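Local structure of alpha-glucosidase (Pseudoalteromonas sp. K8, 5HQA) at residues A[67-72]-A[256-261]; A[337-342]-A[374-379]; A[420-425]-A[431-436]. The protein hydrolyses alpha-glucosides as a family 97 glycoside hydrolase, carrying a calcium ion near its active site and binding the inhibitor acarbose in its sugar pocket. One frame throughout, in Å; residues are numbered along the deposited sequence.

Contact 1: A[67-72]-A[256-261]; sequences QQPWGE and GDVSWV. With FMT (formic acid), chain L.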
loop_
_atom_site.group_PDB
_atom_site.type_symbol
_atom_site.label_atom_id
_atom_site.label_comp_id
_atom_site.label_asym_id
_atom_site.label_seq_id
_atom_site.Cartn_x
_atom_site.Cartn_y
_atom_site.Cartn_z
ATOM N N GLN A 67 10.019 -6.296 -16.986
ATOM C CA GLN A 67 8.611 -6.086 -17.301
ATOM C C GLN A 67 7.724 -6.628 -16.184
ATOM O O GLN A 67 7.932 -7.748 -15.706
ATOM C CB GLN A 67 8.242 -6.739 -18.638
ATOM C CG GLN A 67 6.753 -6.601 -18.950
ATOM C CD GLN A 67 6.451 -6.554 -20.435
ATOM O OE1 GLN A 67 7.059 -5.783 -21.180
ATOM N NE2 GLN A 67 5.499 -7.375 -20.871
ATOM N N GLN A 68 6.726 -5.821 -15.766
ATOM C CA GLN A 68 5.775 -6.287 -14.758
ATOM C C GLN A 68 4.638 -7.064 -15.413
ATOM O O GLN A 68 4.193 -6.712 -16.507
ATOM C CB GLN A 68 5.176 -5.119 -13.991
ATOM C CG GLN A 68 6.178 -4.188 -13.363
ATOM C CD GLN A 68 5.603 -3.560 -12.119
ATOM O OE1 GLN A 68 5.523 -4.212 -11.078
ATOM N NE2 GLN A 68 5.173 -2.303 -12.220
ATOM N N PRO A 69 4.133 -8.114 -14.762
ATOM C CA PRO A 69 2.921 -8.763 -15.293
ATOM C C PRO A 69 1.708 -7.854 -15.231
ATOM O O PRO A 69 0.849 -7.903 -16.115
ATOM C CB PRO A 69 2.759 -9.994 -14.390
ATOM C CG PRO A 69 3.422 -9.596 -13.096
ATOM C CD PRO A 69 4.599 -8.731 -13.505
ATOM N N TRP A 70 1.621 -7.033 -14.190
ATOM C CA TRP A 70 0.607 -6.007 -14.010
ATOM C C TRP A 70 1.250 -4.951 -13.131
ATOM O O TRP A 70 2.231 -5.225 -12.437
ATOM C CB TRP A 70 -0.662 -6.550 -13.341
ATOM C CG TRP A 70 -0.371 -7.270 -12.047
ATOM C CD1 TRP A 70 -0.178 -8.614 -11.887
ATOM C CD2 TRP A 70 -0.227 -6.687 -10.745
ATOM N NE1 TRP A 70 0.070 -8.905 -10.563
ATOM C CE2 TRP A 70 0.047 -7.740 -9.842
ATOM C CE3 TRP A 70 -0.310 -5.382 -10.248
ATOM C CZ2 TRP A 70 0.239 -7.525 -8.474
ATOM C CZ3 TRP A 70 -0.119 -5.172 -8.894
ATOM C CH2 TRP A 70 0.147 -6.239 -8.020
ATOM N N GLY A 71 0.708 -3.746 -13.147
ATOM C CA GLY A 71 1.289 -2.719 -12.311
ATOM C C GLY A 71 0.886 -1.325 -12.746
ATOM O O GLY A 71 -0.015 -1.133 -13.567
ATOM N N GLU A 72 1.578 -0.357 -12.147
ATOM C CA GLU A 72 1.432 1.054 -12.460
ATOM C C GLU A 72 2.275 1.462 -13.662
ATOM O O GLU A 72 2.088 2.557 -14.202
ATOM C CB GLU A 72 1.804 1.888 -11.225
ATOM C CG GLU A 72 3.288 1.825 -10.810
ATOM C CD GLU A 72 3.662 0.630 -9.918
ATOM O OE1 GLU A 72 3.508 -0.542 -10.340
ATOM O OE2 GLU A 72 4.143 0.874 -8.784
ATOM N N GLY A 256 6.249 -17.911 -11.714
ATOM C CA GLY A 256 6.151 -18.338 -13.102
ATOM C C GLY A 256 5.053 -17.597 -13.845
ATOM O O GLY A 256 4.890 -16.380 -13.713
ATOM N N ASP A 257 4.295 -18.340 -14.657
ATOM C CA ASP A 257 3.176 -17.778 -15.401
ATOM C C ASP A 257 2.113 -17.282 -14.435
ATOM O O ASP A 257 1.504 -18.085 -13.721
ATOM C CB ASP A 257 2.585 -18.834 -16.340
ATOM C CG ASP A 257 1.548 -18.270 -17.296
ATOM O OD1 ASP A 257 0.988 -17.188 -17.020
ATOM O OD2 ASP A 257 1.289 -18.918 -18.337
ATOM N N VAL A 258 1.876 -15.971 -14.398
ATOM C CA VAL A 258 0.866 -15.426 -13.496
ATOM C C VAL A 258 -0.227 -14.742 -14.307
ATOM O O VAL A 258 -0.870 -13.790 -13.840
ATOM C CB VAL A 258 1.489 -14.472 -12.456
ATOM C CG1 VAL A 258 2.373 -15.253 -11.493
ATOM C CG2 VAL A 258 2.295 -13.388 -13.138
ATOM N N SER A 259 -0.474 -15.249 -15.518
ATOM C CA SER A 259 -1.562 -14.717 -16.329
ATOM C C SER A 259 -2.926 -14.940 -15.681
ATOM O O SER A 259 -3.905 -14.298 -16.085
ATOM C CB SER A 259 -1.523 -15.341 -17.727
ATOM O OG SER A 259 -1.651 -16.748 -17.649
ATOM N N TRP A 260 -3.012 -15.818 -14.678
ATOM C CA TRP A 260 -4.251 -16.046 -13.945
ATOM C C TRP A 260 -4.558 -14.959 -12.923
ATOM O O TRP A 260 -5.626 -15.001 -12.298
ATOM C CB TRP A 260 -4.199 -17.401 -13.241
ATOM C CG TRP A 260 -2.940 -17.640 -12.437
ATOM C CD1 TRP A 260 -1.785 -18.229 -12.875
ATOM C CD2 TRP A 260 -2.724 -17.315 -11.056
ATOM N NE1 TRP A 260 -0.864 -18.287 -11.852
ATOM C CE2 TRP A 260 -1.417 -17.733 -10.727
ATOM C CE3 TRP A 260 -3.510 -16.708 -10.068
ATOM C CZ2 TRP A 260 -0.878 -17.566 -9.449
ATOM C CZ3 TRP A 260 -2.971 -16.538 -8.802
ATOM C CH2 TRP A 260 -1.670 -16.966 -8.506
ATOM N N VAL A 261 -3.646 -14.015 -12.718
ATOM C CA VAL A 261 -3.901 -12.830 -11.905
ATOM C C VAL A 261 -4.477 -11.758 -12.826
ATOM O O VAL A 261 -3.822 -11.345 -13.790
ATOM C CB VAL A 261 -2.616 -12.341 -11.222
ATOM C CG1 VAL A 261 -2.907 -11.098 -10.405
ATOM C CG2 VAL A 261 -2.010 -13.432 -10.348
HETATM C C FMT L . 1.556 -20.763 -10.474
HETATM O O1 FMT L . 1.219 -20.964 -9.305
HETATM O O2 FMT L . 1.746 -19.644 -10.961
#

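Contact 2: A[337-342]-A[374-379]; sequences FDIAAL and FALYEK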
loop_
_atom_site.group_PDB
_atom_site.type_symbol
_atom_site.label_atom_id
_atom_site.label_comp_id
_atom_site.label_asym_id
_atom_site.label_seq_id
_atom_site.Cartn_x
_atom_site.Cartn_y
_atom_site.Cartn_z
ATOM N N PHE A 337 -26.962 -18.731 1.770
ATOM C CA PHE A 337 -25.914 -18.460 0.788
ATOM C C PHE A 337 -25.578 -19.778 0.094
ATOM O O PHE A 337 -24.853 -20.611 0.649
ATOM C CB PHE A 337 -24.691 -17.845 1.457
ATOM C CG PHE A 337 -23.666 -17.329 0.492
ATOM C CD1 PHE A 337 -22.549 -18.079 0.181
ATOM C CD2 PHE A 337 -23.824 -16.091 -0.108
ATOM C CE1 PHE A 337 -21.597 -17.596 -0.709
ATOM C CE2 PHE A 337 -22.876 -15.601 -0.993
ATOM C CZ PHE A 337 -21.764 -16.355 -1.292
ATOM N N ASP A 338 -26.093 -19.964 -1.121
ATOM C CA ASP A 338 -25.989 -21.230 -1.857
ATOM C C ASP A 338 -24.781 -21.133 -2.785
ATOM O O ASP A 338 -24.887 -20.646 -3.912
ATOM C CB ASP A 338 -27.287 -21.484 -2.623
ATOM C CG ASP A 338 -27.332 -22.848 -3.296
ATOM O OD1 ASP A 338 -26.271 -23.464 -3.526
ATOM O OD2 ASP A 338 -28.451 -23.295 -3.617
ATOM N N ILE A 339 -23.633 -21.641 -2.331
ATOM C CA ILE A 339 -22.400 -21.380 -3.071
ATOM C C ILE A 339 -22.343 -22.191 -4.368
ATOM O O ILE A 339 -21.713 -21.764 -5.343
ATOM C CB ILE A 339 -21.168 -21.616 -2.169
ATOM C CG1 ILE A 339 -19.938 -20.905 -2.754
ATOM C CG2 ILE A 339 -20.900 -23.102 -1.970
ATOM C CD1 ILE A 339 -18.721 -20.857 -1.835
ATOM N N ALA A 340 -23.007 -23.351 -4.420
ATOM C CA ALA A 340 -23.060 -24.113 -5.663
ATOM C C ALA A 340 -23.919 -23.409 -6.699
ATOM O O ALA A 340 -23.553 -23.345 -7.879
ATOM C CB ALA A 340 -23.587 -25.519 -5.396
ATOM N N ALA A 341 -25.059 -22.860 -6.272
ATOM C CA ALA A 341 -25.894 -22.081 -7.177
ATOM C C ALA A 341 -25.153 -20.850 -7.685
ATOM O O ALA A 341 -25.221 -20.521 -8.876
ATOM C CB ALA A 341 -27.189 -21.677 -6.473
ATOM N N LEU A 342 -24.428 -20.162 -6.800
ATOM C CA LEU A 342 -23.708 -18.965 -7.218
ATOM C C LEU A 342 -22.511 -19.308 -8.096
ATOM O O LEU A 342 -22.135 -18.513 -8.970
ATOM C CB LEU A 342 -23.284 -18.169 -5.985
ATOM C CG LEU A 342 -24.483 -17.636 -5.201
ATOM C CD1 LEU A 342 -24.055 -17.118 -3.836
ATOM C CD2 LEU A 342 -25.179 -16.539 -5.990
ATOM N N PHE A 374 -9.375 -22.766 0.704
ATOM C CA PHE A 374 -8.940 -22.460 -0.656
ATOM C C PHE A 374 -9.358 -23.555 -1.628
ATOM O O PHE A 374 -9.665 -23.264 -2.790
ATOM C CB PHE A 374 -7.420 -22.242 -0.696
ATOM C CG PHE A 374 -6.982 -20.886 -0.173
ATOM C CD1 PHE A 374 -7.771 -19.764 -0.363
ATOM C CD2 PHE A 374 -5.776 -20.741 0.505
ATOM C CE1 PHE A 374 -7.374 -18.519 0.116
ATOM C CE2 PHE A 374 -5.375 -19.497 0.988
ATOM C CZ PHE A 374 -6.181 -18.387 0.794
ATOM N N ALA A 375 -9.391 -24.810 -1.175
ATOM C CA ALA A 375 -9.908 -25.875 -2.028
ATOM C C ALA A 375 -11.362 -25.617 -2.395
ATOM O O ALA A 375 -11.762 -25.801 -3.551
ATOM C CB ALA A 375 -9.761 -27.227 -1.334
ATOM N N LEU A 376 -12.167 -25.182 -1.422
ATOM C CA LEU A 376 -13.559 -24.847 -1.707
ATOM C C LEU A 376 -13.643 -23.725 -2.731
ATOM O O LEU A 376 -14.419 -23.795 -3.692
ATOM C CB LEU A 376 -14.278 -24.449 -0.417
ATOM C CG LEU A 376 -15.666 -23.829 -0.614
ATOM C CD1 LEU A 376 -16.618 -24.810 -1.287
ATOM C CD2 LEU A 376 -16.235 -23.348 0.716
ATOM N N TYR A 377 -12.836 -22.683 -2.546
ATOM C CA TYR A 377 -12.880 -21.559 -3.466
ATOM C C TYR A 377 -12.388 -21.953 -4.855
ATOM O O TYR A 377 -12.982 -21.546 -5.862
ATOM C CB TYR A 377 -12.067 -20.406 -2.895
ATOM C CG TYR A 377 -12.874 -19.499 -2.000
ATOM C CD1 TYR A 377 -14.269 -19.516 -2.023
ATOM C CD2 TYR A 377 -12.244 -18.613 -1.140
ATOM C CE1 TYR A 377 -15.010 -18.662 -1.209
ATOM C CE2 TYR A 377 -12.969 -17.761 -0.332
ATOM C CZ TYR A 377 -14.343 -17.785 -0.363
ATOM O OH TYR A 377 -15.033 -16.913 0.457
ATOM N N GLU A 378 -11.319 -22.753 -4.937
ATOM C CA GLU A 378 -10.866 -23.205 -6.248
ATOM C C GLU A 378 -11.952 -24.014 -6.942
ATOM O O GLU A 378 -12.242 -23.797 -8.125
ATOM C CB GLU A 378 -9.580 -24.024 -6.133
ATOM C CG GLU A 378 -9.026 -24.407 -7.511
ATOM C CD GLU A 378 -7.606 -24.975 -7.492
ATOM O OE1 GLU A 378 -7.188 -25.563 -6.468
ATOM O OE2 GLU A 378 -6.906 -24.836 -8.524
ATOM N N LYS A 379 -12.594 -24.924 -6.204
ATOM C CA LYS A 379 -13.714 -25.685 -6.747
ATOM C C LYS A 379 -14.858 -24.773 -7.171
ATOM O O LYS A 379 -15.598 -25.094 -8.106
ATOM C CB LYS A 379 -14.183 -26.700 -5.703
ATOM C CG LYS A 379 -15.492 -27.393 -6.018
ATOM C CD LYS A 379 -15.978 -28.227 -4.840
ATOM C CE LYS A 379 -17.277 -28.949 -5.184
ATOM N NZ LYS A 379 -17.773 -29.790 -4.057
#

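Contact 3: A[420-425]-A[431-436]; sequences LHNVKL and ISINTH. With AC1 (4,6-dideoxy-4-{[(1S,4R,5S,6S)-4,5,6-trihydroxy-3-(hydroxymethyl)cyclohex-2-en-1-yl]amino}-alpha-D-glucopyranose), chain B.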
loop_
_atom_site.group_PDB
_atom_site.type_symbol
_atom_site.label_atom_id
_atom_site.label_comp_id
_atom_site.label_asym_id
_atom_site.label_seq_id
_atom_site.Cartn_x
_atom_site.Cartn_y
_atom_site.Cartn_z
ATOM N N LEU A 420 2.655 -14.274 4.401
ATOM C CA LEU A 420 3.247 -14.844 3.197
ATOM C C LEU A 420 2.829 -16.297 3.012
ATOM O O LEU A 420 2.641 -16.743 1.877
ATOM C CB LEU A 420 4.772 -14.710 3.238
ATOM C CG LEU A 420 5.452 -15.115 1.926
ATOM C CD1 LEU A 420 4.916 -14.285 0.768
ATOM C CD2 LEU A 420 6.966 -15.004 2.017
ATOM N N HIS A 421 2.648 -17.043 4.104
ATOM C CA HIS A 421 2.140 -18.402 3.966
ATOM C C HIS A 421 0.783 -18.404 3.280
ATOM O O HIS A 421 0.531 -19.216 2.383
ATOM C CB HIS A 421 2.030 -19.083 5.327
ATOM C CG HIS A 421 1.207 -20.333 5.290
ATOM N ND1 HIS A 421 1.657 -21.502 4.712
ATOM C CD2 HIS A 421 -0.055 -20.584 5.714
ATOM C CE1 HIS A 421 0.717 -22.426 4.804
ATOM N NE2 HIS A 421 -0.331 -21.897 5.409
ATOM N N ASN A 422 -0.099 -17.493 3.696
ATOM C CA ASN A 422 -1.430 -17.375 3.101
ATOM C C ASN A 422 -1.336 -17.073 1.606
ATOM O O ASN A 422 -2.017 -17.704 0.782
ATOM C CB ASN A 422 -2.203 -16.284 3.854
ATOM C CG ASN A 422 -3.605 -16.066 3.321
ATOM O OD1 ASN A 422 -3.894 -15.025 2.731
ATOM N ND2 ASN A 422 -4.490 -17.030 3.551
ATOM N N VAL A 423 -0.471 -16.125 1.237
ATOM C CA VAL A 423 -0.307 -15.739 -0.166
ATOM C C VAL A 423 0.260 -16.894 -0.987
ATOM O O VAL A 423 -0.199 -17.169 -2.103
ATOM C CB VAL A 423 0.583 -14.483 -0.256
ATOM C CG1 VAL A 423 1.020 -14.218 -1.692
ATOM C CG2 VAL A 423 -0.154 -13.271 0.336
ATOM N N LYS A 424 1.267 -17.586 -0.454
ATOM C CA LYS A 424 1.872 -18.685 -1.200
ATOM C C LYS A 424 0.906 -19.853 -1.347
ATOM O O LYS A 424 0.853 -20.494 -2.405
ATOM C CB LYS A 424 3.151 -19.149 -0.507
ATOM C CG LYS A 424 4.351 -18.239 -0.668
ATOM C CD LYS A 424 5.440 -18.743 0.259
ATOM C CE LYS A 424 6.815 -18.314 -0.158
ATOM N NZ LYS A 424 7.816 -18.814 0.831
ATOM N N LEU A 425 0.156 -20.167 -0.292
ATOM C CA LEU A 425 -0.843 -21.225 -0.404
ATOM C C LEU A 425 -1.940 -20.836 -1.391
ATOM O O LEU A 425 -2.372 -21.661 -2.206
ATOM C CB LEU A 425 -1.434 -21.544 0.968
ATOM C CG LEU A 425 -2.435 -22.700 0.991
ATOM C CD1 LEU A 425 -1.783 -23.970 0.476
ATOM C CD2 LEU A 425 -2.964 -22.913 2.397
ATOM N N ILE A 431 -5.213 -18.339 -6.736
ATOM C CA ILE A 431 -6.012 -17.329 -6.050
ATOM C C ILE A 431 -5.110 -16.152 -5.693
ATOM O O ILE A 431 -3.990 -16.347 -5.203
ATOM C CB ILE A 431 -6.691 -17.917 -4.799
ATOM C CG1 ILE A 431 -7.768 -18.931 -5.222
ATOM C CG2 ILE A 431 -7.253 -16.811 -3.902
ATOM C CD1 ILE A 431 -8.389 -19.686 -4.068
ATOM N N SER A 432 -5.595 -14.936 -5.953
ATOM C CA SER A 432 -4.932 -13.698 -5.572
ATOM C C SER A 432 -5.538 -13.156 -4.285
ATOM O O SER A 432 -6.719 -13.373 -4.001
ATOM C CB SER A 432 -5.055 -12.651 -6.679
ATOM O OG SER A 432 -4.380 -13.101 -7.843
ATOM N N ILE A 433 -4.722 -12.421 -3.521
ATOM C CA ILE A 433 -5.046 -12.031 -2.154
ATOM C C ILE A 433 -5.057 -10.513 -2.042
ATOM O O ILE A 433 -4.118 -9.840 -2.490
ATOM C CB ILE A 433 -4.061 -12.643 -1.143
ATOM C CG1 ILE A 433 -4.200 -14.167 -1.128
ATOM C CG2 ILE A 433 -4.307 -12.090 0.258
ATOM C CD1 ILE A 433 -5.588 -14.646 -0.696
ATOM N N ASN A 434 -6.122 -9.987 -1.434
ATOM C CA ASN A 434 -6.285 -8.581 -1.074
ATOM C C ASN A 434 -6.363 -8.539 0.449
ATOM O O ASN A 434 -7.369 -8.962 1.025
ATOM C CB ASN A 434 -7.556 -8.032 -1.739
ATOM C CG ASN A 434 -8.036 -6.714 -1.149
ATOM O OD1 ASN A 434 -7.303 -6.008 -0.453
ATOM N ND2 ASN A 434 -9.289 -6.365 -1.456
ATOM N N THR A 435 -5.303 -8.065 1.112
ATOM C CA THR A 435 -5.173 -8.205 2.564
ATOM C C THR A 435 -5.618 -6.933 3.271
ATOM O O THR A 435 -4.985 -5.882 3.112
ATOM C CB THR A 435 -3.731 -8.506 2.969
ATOM O OG1 THR A 435 -3.220 -9.595 2.198
ATOM C CG2 THR A 435 -3.665 -8.862 4.464
ATOM N N HIS A 436 -6.662 -7.030 4.094
ATOM C CA HIS A 436 -6.999 -5.944 5.007
ATOM C C HIS A 436 -6.427 -6.223 6.393
ATOM O O HIS A 436 -6.233 -7.379 6.778
ATOM C CB HIS A 436 -8.515 -5.714 5.058
ATOM C CG HIS A 436 -9.031 -5.001 3.843
ATOM N ND1 HIS A 436 -9.950 -3.974 3.904
ATOM C CD2 HIS A 436 -8.714 -5.147 2.531
ATOM C CE1 HIS A 436 -10.187 -3.529 2.680
ATOM N NE2 HIS A 436 -9.458 -4.231 1.829
HETATM C C1 AC1 B . -12.612 -1.977 13.008
HETATM O O2 AC1 B . -10.372 -1.144 12.855
HETATM C C2 AC1 B . -11.284 -2.090 12.273
HETATM C C4A AC1 B . -14.431 -5.223 6.118
HETATM C C3 AC1 B . -11.447 -1.861 10.793
HETATM O O3 AC1 B . -10.167 -1.901 10.137
HETATM C C4 AC1 B . -12.399 -2.878 10.221
HETATM N N4A AC1 B . -12.400 -2.918 8.725
HETATM C C5 AC1 B . -13.722 -2.387 10.789
HETATM O O5 AC1 B . -13.718 -2.654 12.253
HETATM C C6 AC1 B . -14.939 -3.022 10.191
HETATM C C1B AC1 B . -12.276 -4.296 8.128
HETATM C C2B AC1 B . -12.203 -4.191 6.464
HETATM O O2B AC1 B . -11.209 -3.220 6.138
HETATM C C3B AC1 B . -13.466 -3.920 5.912
HETATM O O3B AC1 B . -13.418 -3.639 4.491
HETATM O O4 AC1 B . -15.746 -4.928 5.690
HETATM C C5B AC1 B . -14.464 -5.690 7.485
HETATM C C7B AC1 B . -13.301 -5.207 8.514
HETATM C C6B AC1 B . -15.173 -7.029 7.750
HETATM O O6B AC1 B . -14.351 -8.046 7.269
HETATM O O HOH W 1 -3.716 -12.501 3.912
#

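Contact 1: A[67-72]-A[256-261]
P69 and W70 of 67-72 lean on V258 and V261, the first and last residues of a type I beta turn just ahead of barrel strand 264-269, so a loop of the N-terminal beta domain rests on an entry loop of the barrel. From CB of W70, with chi1 at 53°, CG is tucked over the backbone and the indole swings toward the turn. Its CD1 lies 4.0 Å from V261 CG1, and NE1 is closer to that same CG1, at 3.7 Å, the methyl arriving obliquely. The N-H itself is spent elsewhere, on P449 O. The six-membered ring runs on away from V261, and the side chain also touches I452, Y524 and D553. Beside it, P69 CB meets V258 CG2 at 3.6 Å. V261 divides its methyls between two indoles, for CG2 sits 3.5 Å above the plane of W260, displaced to the ring's border. W260 also makes a cation-pi contact with K430 and points NE1 at O2 of a formic acid (3.1 Å), probably from the crystallisation liquor. An alanine in place of W260 would probably strip V261 CG2 of its indole cover and leave the K430 charge without its aromatic partner. Just before the turn, D257 forms an Asx turn: its OD1 accepts from S259 N at 2.9 Å and from S259 OG at 2.7 Å.

Contact 2: A[337-342]-A[374-379]
I339 reaches across with its CD1 methyl to L376 and Y377, and that one methyl makes the whole contact. CG1 is anti to the backbone N (chi1 -161°) and CD1 anti to CA, so the chain is fully stretched and spans a gap in which the nearest CA atoms, of I339 and Y377, are 9.5 Å apart. Its CD1 lies 4.3 Å from L376 CD2 and 4.4 Å from Y377 CE1, which it meets at the edge of the ring, near the ring plane. At these distances the touch is light, and since I339 is modelled in two conformers it holds for the one described.

The firmer packing lies on the inner side. Y377 is buried; its ring meets that of H357 with planes about 10° apart, and its OH is hydrogen-bonded to H356 N. Both histidines belong to strand 352-358, the strand that lies between the two helices along the chain: helices 339-349 and 363-379 are consecutive outer helices of the TIM-type (beta/alpha) barrel, joined through that strand. In the first segment the F337 ring has L342 CD1 over one face, 3.4 Å above the plane and displaced to the ring's border, and L342 packs on helix 290-303.

Outward the pairing thins. The two aliphatic partners, I339 and L376, are themselves only partly buried, and neighbouring positions on both helices are exposed. D338, exposed too, works within its own segment as the N-cap of helix 339-349: its OD1 takes the A341 N-H at 3.1 Å, nearly straight at 168°, the donor standing well above the carboxylate plane.

Contact 3: A[420-425]-A[431-436]
I433 presents its branches to N422 and V423 of the helix. The amide oxygen N422 OD1 is 3.8 Å from I433 CD1 and 3.9 Å from I433 CG2, so the oxygen rests on two methyls. Next to it V423 CG2 packs on I433 CB at 4.2 Å. N422 gets there because its CG is anti to the backbone N (chi1 180°), which carries the amide across toward the strand, where it meets I433 obliquely.

One shell further, both ends of that amide are engaged. A water donates to N422 OD1 at 2.8 Å and is weakly linked to T435 OG1, 3.4 Å away, while N422 ND2 bonds to the hydroxyl of Y366. T435 OG1 has a stronger partner in W451 NE1. Together these bonds hold the buried amide at both ends. Helix 413-428 comes before strand 432-435, and the chain turns back after it so that the strand runs beneath the helix, an alpha-to-beta step of the barrel; the strand pairs in parallel with 384-388 and 451-454.

Past the end of the strand comes the sugar pocket. H436 ND1 donates to O2B of the bound acarviosine unit of acarbose at 2.7 Å, almost straight at 172°, with the oxygen in the plane of the imidazole. D489 OD2 takes bonds from H436 NE2 and from N434 ND2, so this second-shell carboxylate probably helps hold the imidazole's rotation. With NE2 committed to D489 and ND1 to the ligand, the ring is held through both nitrogens and probably presents its ND1-H to the sugar in a set direction.

Along the chain the contacts come strictly in series: contact 1 closes before contact 2 opens, and contact 2 before contact 3. Contact 1 joins the N-terminal beta domain to the barrel, whereas contacts 2 and 3 lie wholly inside the barrel. Contact 3 lies between the other two. Its centre is 15 Å from that of contact 1 and 18 Å from that of contact 2, and it touches both: V261 and W260 pack on S432 and I431, while F374 of helix 363-379 packs on N422, L425 and I431. Contacts 1 and 2, with centres 25 Å apart, do not meet. Packing is thus continuous from the domain junction, through 431-436 and helix 413-428, to helix 363-379.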